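Local coordinates for tRNA threonylcarbamoyladenosine biosynthesis protein TsaB (Pseudomonas aeruginosa, PDB 5BR9) that probably takes part in making the threonylcarbamoyladenosine modification of tRNA, as a TsaB member of the KAE1/TsaD family, at residues 129-134 and 175-180. Residues are numbered along the deposited sequence; the frame is centred on the assembly and turned at random.
Sequences DEVYWG and WGYVER
Asp129 and Arg180 form an end-on salt bridge with two hydrogen bonds. Arg180 NH1 donates to Asp129 OD1 at 2.7 Å and meets the syn lone pair of that oxygen. Arg180 NH2 donates to Asp129 OD2 at 3.0 Å, well out of the carboxylate plane. Both oxygens lie near the guanidinium plane, but the two groups are twisted by 44° and do not lie flat together. The arginine chain bends at chi3, which brings its end to the aspartate. Arg180 NE makes a second salt bridge, to Glu155, so the guanidinium is held between two acids. A water adds a further polar link. It donates to Asp129 OD1 at 3.0 Å and is hydrogen-bonded to Tyr177 OH at 2.8 Å. OD1 thus has two partners, one charged and one neutral.

The protein has the two-domain architecture of the actin-like ATPase clan, with a 3-2-1-4-5 mixed sheet in each half. This contact lies in the second half. Residues 129-134 include the first part of strand 131-139, and residues 175-180 form a 3-10 segment in the connection from strand 168-171 to strand 187-189.

The apolar contacts lie farther along the strand. Val131 CG1 packs against the Tyr177 ring, with CD2 at 3.5 Å. The tyrosine CG is anti to its carbonyl carbon (chi1 -66°), and the ring runs past the valine toward the water. Trp133 and Trp175 meet through their six-membered rings, with planes at 51°. Trp133 CZ3 comes within 3.6 Å of Trp175 CZ2. Both indole nitrogens are satisfied elsewhere: Trp133 NE1 bonds to Ala158 O and Trp175 NE1 to Ala121 O. Ala123 of strand 119-125 touches both indoles.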
# COMPACT_ATOMS: atom_id res chain seq x y z
N ASP A 129 -2.18 16.58 18.72
CA ASP A 129 -2.45 17.98 19.02
C ASP A 129 -1.86 18.92 17.98
O ASP A 129 -1.48 20.04 18.29
CB ASP A 129 -1.94 18.36 20.41
CG ASP A 129 -2.68 19.55 21.00
OD1 ASP A 129 -3.85 19.73 20.60
OD2 ASP A 129 -2.11 20.30 21.83
N GLU A 130 -1.79 18.45 16.74
CA GLU A 130 -1.35 19.30 15.64
C GLU A 130 -2.29 19.17 14.44
O GLU A 130 -3.09 18.23 14.36
CB GLU A 130 0.06 18.94 15.19
CG GLU A 130 1.13 19.19 16.26
CD GLU A 130 2.52 18.94 15.74
OE1 GLU A 130 2.75 17.87 15.12
OE2 GLU A 130 3.38 19.81 15.94
N VAL A 131 -2.19 20.12 13.52
CA VAL A 131 -2.93 20.07 12.27
C VAL A 131 -2.00 20.26 11.10
O VAL A 131 -1.03 21.02 11.16
CB VAL A 131 -4.07 21.13 12.23
CG1 VAL A 131 -5.11 20.87 13.31
CG2 VAL A 131 -3.48 22.54 12.40
N TYR A 132 -2.35 19.60 9.99
CA TYR A 132 -1.76 19.90 8.72
C TYR A 132 -2.41 21.16 8.18
O TYR A 132 -3.62 21.34 8.31
CB TYR A 132 -1.95 18.74 7.76
CG TYR A 132 -1.27 17.45 8.19
CD1 TYR A 132 0.11 17.33 8.15
CD2 TYR A 132 -2.02 16.38 8.65
CE1 TYR A 132 0.74 16.14 8.53
CE2 TYR A 132 -1.40 15.19 9.03
CZ TYR A 132 -0.02 15.08 8.98
OH TYR A 132 0.59 13.90 9.36
N TRP A 133 -1.60 22.04 7.58
CA TRP A 133 -2.02 23.40 7.24
C TRP A 133 -1.45 23.86 5.90
O TRP A 133 -0.26 23.73 5.66
CB TRP A 133 -1.57 24.35 8.35
CG TRP A 133 -1.84 25.80 8.12
CD1 TRP A 133 -0.96 26.74 7.63
CD2 TRP A 133 -3.05 26.50 8.40
NE1 TRP A 133 -1.55 27.97 7.60
CE2 TRP A 133 -2.84 27.86 8.06
CE3 TRP A 133 -4.30 26.11 8.92
CZ2 TRP A 133 -3.83 28.83 8.21
CZ3 TRP A 133 -5.28 27.07 9.06
CH2 TRP A 133 -5.04 28.42 8.72
N GLY A 134 -2.31 24.41 5.03
CA GLY A 134 -1.89 24.92 3.73
C GLY A 134 -2.91 25.91 3.19
O GLY A 134 -4.12 25.65 3.19
N TRP A 175 -10.15 22.36 11.25
CA TRP A 175 -10.86 23.51 11.76
C TRP A 175 -11.65 23.19 13.02
O TRP A 175 -12.21 24.10 13.63
CB TRP A 175 -11.74 24.11 10.66
CG TRP A 175 -10.85 24.86 9.69
CD1 TRP A 175 -10.35 24.39 8.51
CD2 TRP A 175 -10.30 26.17 9.88
NE1 TRP A 175 -9.54 25.34 7.93
CE2 TRP A 175 -9.48 26.44 8.76
CE3 TRP A 175 -10.41 27.14 10.88
CZ2 TRP A 175 -8.79 27.64 8.61
CZ3 TRP A 175 -9.73 28.34 10.73
CH2 TRP A 175 -8.93 28.58 9.60
N GLY A 176 -11.64 21.92 13.44
CA GLY A 176 -12.12 21.56 14.76
C GLY A 176 -11.33 22.30 15.84
O GLY A 176 -11.84 22.53 16.93
N TYR A 177 -10.13 22.75 15.50
CA TYR A 177 -9.28 23.48 16.45
C TYR A 177 -9.36 25.02 16.30
O TYR A 177 -8.47 25.73 16.77
CB TYR A 177 -7.81 23.06 16.30
CG TYR A 177 -7.47 21.63 16.68
CD1 TYR A 177 -6.96 21.34 17.93
CD2 TYR A 177 -7.64 20.58 15.78
CE1 TYR A 177 -6.63 20.07 18.29
CE2 TYR A 177 -7.33 19.30 16.13
CZ TYR A 177 -6.82 19.04 17.39
OH TYR A 177 -6.49 17.76 17.76
N VAL A 178 -10.41 25.53 15.68
CA VAL A 178 -10.49 26.96 15.37
C VAL A 178 -10.35 27.87 16.62
O VAL A 178 -9.72 28.93 16.55
CB VAL A 178 -11.81 27.27 14.59
CG1 VAL A 178 -13.05 26.90 15.41
CG2 VAL A 178 -11.83 28.72 14.16
N GLU A 179 -10.89 27.45 17.76
CA GLU A 179 -10.91 28.31 18.94
C GLU A 179 -9.50 28.51 19.50
O GLU A 179 -9.29 29.39 20.32
CB GLU A 179 -11.83 27.73 20.02
CG GLU A 179 -13.29 27.74 19.59
CD GLU A 179 -14.27 27.47 20.72
OE1 GLU A 179 -13.81 27.22 21.86
OE2 GLU A 179 -15.49 27.49 20.46
N ARG A 180 -8.54 27.70 19.03
CA ARG A 180 -7.14 27.80 19.45
C ARG A 180 -6.22 28.49 18.43
O ARG A 180 -5.03 28.68 18.68
CB ARG A 180 -6.58 26.40 19.76
CG ARG A 180 -7.10 25.81 21.08
CD ARG A 180 -6.65 24.35 21.26
NE ARG A 180 -5.19 24.22 21.20
CZ ARG A 180 -4.55 23.05 21.20
NH1 ARG A 180 -5.23 21.91 21.25
NH2 ARG A 180 -3.22 23.02 21.14
O HOH W 1 -5.76 17.37 20.43